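Local coordinates for protein Zn-dependent hydrolase of metallo-beta-lactamase superfamily TM0207 (Thermotoga maritima, PDB 1VJN) that is probably a zinc-dependent hydrolase of the metallo-beta-lactamase superfamily, with a substrate not yet established, at residues V144-K158 with F181-F193. Sequence-based numbering, arbitrary orientation.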
loop_
_atom_site.group_PDB
_atom_site.type_symbol
_atom_site.label_atom_id
_atom_site.label_comp_id
_atom_site.label_asym_id
_atom_site.label_seq_id
_atom_site.Cartn_x
_atom_site.Cartn_y
_atom_site.Cartn_z
ATOM N N VAL A 144 -0.885 4.854 0.120
ATOM C CA VAL A 144 -1.203 5.784 -0.993
ATOM C C VAL A 144 0.042 6.626 -1.367
ATOM O O VAL A 144 0.687 7.167 -0.498
ATOM C CB VAL A 144 -2.461 6.684 -0.632
ATOM C CG1 VAL A 144 -2.179 7.571 0.525
ATOM C CG2 VAL A 144 -2.882 7.576 -1.789
ATOM N N PRO A 145 0.411 6.678 -2.658
ATOM C CA PRO A 145 1.503 7.495 -3.108
ATOM C C PRO A 145 1.101 8.967 -3.102
ATOM O O PRO A 145 -0.050 9.261 -3.363
ATOM C CB PRO A 145 1.733 7.007 -4.556
ATOM C CG PRO A 145 0.435 6.520 -5.004
ATOM C CD PRO A 145 -0.214 5.975 -3.786
ATOM N N VAL A 146 2.029 9.863 -2.762
ATOM C CA VAL A 146 1.750 11.280 -2.669
ATOM C C VAL A 146 2.829 12.218 -3.241
ATOM O O VAL A 146 2.759 13.427 -3.026
ATOM C CB VAL A 146 1.535 11.691 -1.175
ATOM C CG1 VAL A 146 0.382 10.893 -0.549
ATOM C CG2 VAL A 146 2.841 11.551 -0.331
ATOM N N GLY A 147 3.826 11.686 -3.943
ATOM C CA GLY A 147 4.930 12.523 -4.434
ATOM C C GLY A 147 4.666 13.402 -5.652
ATOM O O GLY A 147 5.487 14.274 -5.936
ATOM N N GLY A 148 3.609 13.130 -6.428
ATOM C CA GLY A 148 3.098 14.106 -7.431
ATOM C C GLY A 148 3.459 14.174 -8.924
ATOM O O GLY A 148 2.727 14.814 -9.728
ATOM N N THR A 149 4.548 13.570 -9.338
ATOM C CA THR A 149 4.934 13.666 -10.775
ATOM C C THR A 149 4.783 12.291 -11.434
ATOM O O THR A 149 4.113 12.134 -12.447
ATOM C CB THR A 149 6.390 14.121 -10.812
ATOM O OG1 THR A 149 6.437 15.475 -10.381
ATOM C CG2 THR A 149 6.986 14.172 -12.211
ATOM N N TYR A 150 5.404 11.296 -10.800
ATOM C CA TYR A 150 5.419 9.895 -11.229
ATOM C C TYR A 150 4.166 9.165 -10.732
ATOM O O TYR A 150 3.838 8.087 -11.203
ATOM C CB TYR A 150 6.665 9.220 -10.649
ATOM C CG TYR A 150 7.855 10.073 -10.925
ATOM C CD1 TYR A 150 8.321 10.232 -12.228
ATOM C CD2 TYR A 150 8.468 10.805 -9.905
ATOM C CE1 TYR A 150 9.404 11.062 -12.507
ATOM C CE2 TYR A 150 9.544 11.627 -10.165
ATOM C CZ TYR A 150 10.011 11.760 -11.466
ATOM O OH TYR A 150 11.077 12.599 -11.730
ATOM N N THR A 151 3.509 9.750 -9.745
ATOM C CA THR A 151 2.241 9.269 -9.218
ATOM C C THR A 151 1.378 10.468 -8.972
ATOM O O THR A 151 1.753 11.595 -9.256
ATOM C CB THR A 151 2.445 8.518 -7.868
ATOM O OG1 THR A 151 2.903 9.429 -6.843
ATOM C CG2 THR A 151 3.564 7.451 -7.976
ATOM N N ILE A 152 0.231 10.234 -8.377
ATOM C CA ILE A 152 -0.599 11.306 -7.886
ATOM C C ILE A 152 0.141 12.088 -6.821
ATOM O O ILE A 152 1.115 11.597 -6.232
ATOM C CB ILE A 152 -1.925 10.775 -7.333
ATOM C CG1 ILE A 152 -1.732 9.600 -6.355
ATOM C CG2 ILE A 152 -2.804 10.286 -8.480
ATOM C CD1 ILE A 152 -3.023 9.185 -5.609
ATOM N N GLY A 153 -0.330 13.305 -6.629
ATOM C CA GLY A 153 0.169 14.245 -5.665
ATOM C C GLY A 153 -0.730 14.243 -4.454
ATOM O O GLY A 153 -1.688 13.451 -4.371
ATOM N N PRO A 154 -0.426 15.135 -3.515
ATOM C CA PRO A 154 -1.107 15.187 -2.233
ATOM C C PRO A 154 -2.625 15.426 -2.277
ATOM O O PRO A 154 -3.357 14.732 -1.580
ATOM C CB PRO A 154 -0.376 16.331 -1.485
ATOM C CG PRO A 154 0.363 17.092 -2.488
ATOM C CD PRO A 154 0.641 16.136 -3.616
ATOM N N LYS A 155 -3.099 16.400 -3.066
ATOM C CA LYS A 155 -4.504 16.661 -3.097
ATOM C C LYS A 155 -5.282 15.531 -3.748
ATOM O O LYS A 155 -6.359 15.180 -3.298
ATOM C CB LYS A 155 -4.774 17.976 -3.802
ATOM C CG LYS A 155 -4.080 19.176 -3.136
ATOM C CD LYS A 155 -4.546 20.519 -3.757
ATOM C CE LYS A 155 -4.259 21.737 -2.811
ATOM N NZ LYS A 155 -4.915 23.037 -3.262
ATOM N N GLU A 156 -4.732 14.938 -4.807
ATOM C CA GLU A 156 -5.387 13.830 -5.462
ATOM C C GLU A 156 -5.365 12.614 -4.532
ATOM O O GLU A 156 -6.275 11.811 -4.572
ATOM C CB GLU A 156 -4.664 13.450 -6.748
ATOM C CG GLU A 156 -4.764 14.477 -7.868
ATOM C CD GLU A 156 -3.740 14.203 -8.967
ATOM O OE1 GLU A 156 -2.492 14.219 -8.697
ATOM O OE2 GLU A 156 -4.186 13.963 -10.088
ATOM N N ALA A 157 -4.313 12.454 -3.720
ATOM C CA ALA A 157 -4.283 11.306 -2.789
ATOM C C ALA A 157 -5.364 11.421 -1.729
ATOM O O ALA A 157 -6.009 10.423 -1.384
ATOM C CB ALA A 157 -2.948 11.153 -2.152
ATOM N N LYS A 158 -5.576 12.614 -1.199
ATOM C CA LYS A 158 -6.672 12.810 -0.237
ATOM C C LYS A 158 -8.044 12.540 -0.895
ATOM O O LYS A 158 -8.944 12.006 -0.262
ATOM C CB LYS A 158 -6.673 14.222 0.365
ATOM C CG LYS A 158 -7.631 14.382 1.536
ATOM C CD LYS A 158 -7.557 15.795 2.133
ATOM C CE LYS A 158 -8.499 15.970 3.318
ATOM N NZ LYS A 158 -9.820 15.382 2.999
ATOM N N PHE A 181 14.328 13.957 -6.729
ATOM C CA PHE A 181 14.039 14.672 -7.973
ATOM C C PHE A 181 12.563 14.607 -8.360
ATOM O O PHE A 181 11.982 13.525 -8.551
ATOM C CB PHE A 181 14.925 14.158 -9.115
ATOM C CG PHE A 181 14.997 15.090 -10.273
ATOM C CD1 PHE A 181 15.928 16.102 -10.312
ATOM C CD2 PHE A 181 14.101 14.955 -11.330
ATOM C CE1 PHE A 181 15.968 16.985 -11.379
ATOM C CE2 PHE A 181 14.137 15.838 -12.412
ATOM C CZ PHE A 181 15.063 16.840 -12.431
ATOM N N ASN A 182 11.952 15.781 -8.436
ATOM C CA ASN A 182 10.529 15.899 -8.711
ATOM C C ASN A 182 9.648 15.082 -7.815
ATOM O O ASN A 182 8.653 14.491 -8.288
ATOM C CB ASN A 182 10.220 15.488 -10.157
ATOM C CG ASN A 182 10.444 16.582 -11.115
ATOM O OD1 ASN A 182 10.392 17.764 -10.760
ATOM N ND2 ASN A 182 10.673 16.218 -12.351
ATOM N N LEU A 183 9.983 15.016 -6.533
ATOM C CA LEU A 183 9.101 14.370 -5.577
ATOM C C LEU A 183 8.790 15.353 -4.456
ATOM O O LEU A 183 9.694 15.927 -3.897
ATOM C CB LEU A 183 9.775 13.170 -4.972
ATOM C CG LEU A 183 9.941 11.915 -5.777
ATOM C CD1 LEU A 183 10.584 10.891 -4.874
ATOM C CD2 LEU A 183 8.573 11.437 -6.281
ATOM N N LEU A 184 7.517 15.508 -4.112
ATOM C CA LEU A 184 7.122 16.421 -3.053
ATOM C C LEU A 184 7.360 15.789 -1.689
ATOM O O LEU A 184 7.337 14.564 -1.546
ATOM C CB LEU A 184 5.650 16.785 -3.202
ATOM C CG LEU A 184 5.278 17.557 -4.476
ATOM C CD1 LEU A 184 3.770 17.597 -4.691
ATOM C CD2 LEU A 184 5.876 18.995 -4.477
ATOM N N PRO A 185 7.594 16.621 -0.677
ATOM C CA PRO A 185 7.711 16.131 0.676
ATOM C C PRO A 185 6.368 15.599 1.208
ATOM O O PRO A 185 5.327 16.039 0.764
ATOM C CB PRO A 185 8.154 17.359 1.451
ATOM C CG PRO A 185 7.620 18.482 0.684
ATOM C CD PRO A 185 7.785 18.086 -0.750
ATOM N N VAL A 186 6.427 14.657 2.155
ATOM C CA VAL A 186 5.237 14.145 2.804
ATOM C C VAL A 186 4.481 15.278 3.526
ATOM O O VAL A 186 3.274 15.234 3.660
ATOM C CB VAL A 186 5.583 12.955 3.785
ATOM C CG1 VAL A 186 6.298 13.397 5.019
ATOM C CG2 VAL A 186 4.307 12.232 4.150
ATOM N N ASP A 187 5.195 16.312 3.945
ATOM C CA ASP A 187 4.565 17.453 4.622
ATOM C C ASP A 187 3.465 18.119 3.786
ATOM O O ASP A 187 2.514 18.656 4.352
ATOM C CB ASP A 187 5.616 18.498 4.999
ATOM C CG ASP A 187 6.546 18.043 6.146
ATOM O OD1 ASP A 187 6.379 16.925 6.719
ATOM O OD2 ASP A 187 7.492 18.776 6.542
ATOM N N ASP A 188 3.574 18.078 2.443
ATOM C CA ASP A 188 2.525 18.640 1.573
ATOM C C ASP A 188 1.216 17.879 1.653
ATOM O O ASP A 188 0.155 18.418 1.450
ATOM C CB ASP A 188 2.969 18.637 0.105
ATOM C CG ASP A 188 4.037 19.665 -0.184
ATOM O OD1 ASP A 188 4.570 20.294 0.760
ATOM O OD2 ASP A 188 4.423 19.908 -1.342
ATOM N N PHE A 189 1.285 16.596 1.898
ATOM C CA PHE A 189 0.088 15.808 2.145
ATOM C C PHE A 189 -0.417 16.032 3.565
ATOM O O PHE A 189 -1.618 16.223 3.799
ATOM C CB PHE A 189 0.451 14.368 1.883
ATOM C CG PHE A 189 -0.671 13.399 2.027
ATOM C CD1 PHE A 189 -1.753 13.431 1.177
ATOM C CD2 PHE A 189 -0.599 12.381 2.996
ATOM C CE1 PHE A 189 -2.758 12.512 1.289
ATOM C CE2 PHE A 189 -1.617 11.463 3.120
ATOM C CZ PHE A 189 -2.689 11.512 2.268
ATOM N N LEU A 190 0.487 16.040 4.536
ATOM C CA LEU A 190 0.075 16.165 5.952
ATOM C C LEU A 190 -0.693 17.449 6.257
ATOM O O LEU A 190 -1.586 17.464 7.105
ATOM C CB LEU A 190 1.288 16.078 6.894
ATOM C CG LEU A 190 2.130 14.816 6.760
ATOM C CD1 LEU A 190 3.298 14.811 7.766
ATOM C CD2 LEU A 190 1.281 13.574 6.916
ATOM N N LYS A 191 -0.326 18.540 5.596
ATOM C CA LYS A 191 -1.010 19.806 5.793
ATOM C C LYS A 191 -2.507 19.780 5.402
ATOM O O LYS A 191 -3.251 20.681 5.751
ATOM C CB LYS A 191 -0.273 20.962 5.094
ATOM C CG LYS A 191 -0.052 20.791 3.598
ATOM C CD LYS A 191 -0.315 22.068 2.784
ATOM C CE LYS A 191 0.533 23.267 3.215
ATOM N NZ LYS A 191 -0.019 24.567 2.648
ATOM N N LEU A 192 -2.961 18.722 4.736
ATOM C CA LEU A 192 -4.343 18.640 4.291
ATOM C C LEU A 192 -5.253 18.003 5.317
ATOM O O LEU A 192 -6.461 17.903 5.098
ATOM C CB LEU A 192 -4.398 17.851 2.976
ATOM C CG LEU A 192 -3.574 18.441 1.820
ATOM C CD1 LEU A 192 -3.606 17.475 0.608
ATOM C CD2 LEU A 192 -4.046 19.865 1.425
ATOM N N PHE A 193 -4.675 17.551 6.429
ATOM C CA PHE A 193 -5.410 16.864 7.481
ATOM C C PHE A 193 -5.230 17.589 8.824
ATOM O O PHE A 193 -4.317 18.388 9.011
ATOM C CB PHE A 193 -4.953 15.410 7.617
ATOM C CG PHE A 193 -5.072 14.601 6.337
ATOM C CD1 PHE A 193 -4.028 14.568 5.432
ATOM C CD2 PHE A 193 -6.216 13.854 6.066
ATOM C CE1 PHE A 193 -4.128 13.829 4.261
ATOM C CE2 PHE A 193 -6.333 13.118 4.888
ATOM C CZ PHE A 193 -5.284 13.097 3.984
HETATM O O HOH W 1 2.892 15.165 -0.667
HETATM O O HOH W 2 5.997 16.101 -7.742
#
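Val146 sets its CG1 methyl over the centre of the Phe189 ring, a CH-pi contact 3.7 Å from CG1 to the ring centroid and 12° off the normal; the short branched side chain of valine presents one methyl to the ring face. Phe193 CE1 comes over the opposite face, offset toward the rim. Next, Gly147 O receives the amide of Leu184, the N to O distance being 3.0 Å. Having no side chain, Gly147 leaves room for Leu183 CD2 beside its CA. At the positive phi of Gly148 (94°) a side chain would jam against Gly147 O and press on Leu184 CD1, so glycine fits. A water that donates to Gly147 O accepts from Thr149 OG1 and donates to Asn182 O, bridging the segments. Tyr150 brings the edge of its ring to Leu183, CD2 to CD2 3.7 Å, while its hydroxyl reaches Phe181 O at most weakly. Pro154, in the first turn of its helix, fits its rigid ring against Leu184, CD to CD1 3.6 Å, and against the backbone of Asp188; Leu192 CD1 packs on it too. Ala157 is small enough to let Phe189 CE1 approach its CB to 3.7 Å. Lys158, with CG anti to the backbone N (chi1 -170°), runs its aliphatic chain past Leu192 CB and over a face of Phe193, and its NZ forms a salt bridge with Asp162. Thus helix 154-163 packs on helix 187-190, while Phe189 also touches Pro171 of strand 168-172, which lies parallel beside strand 141-145.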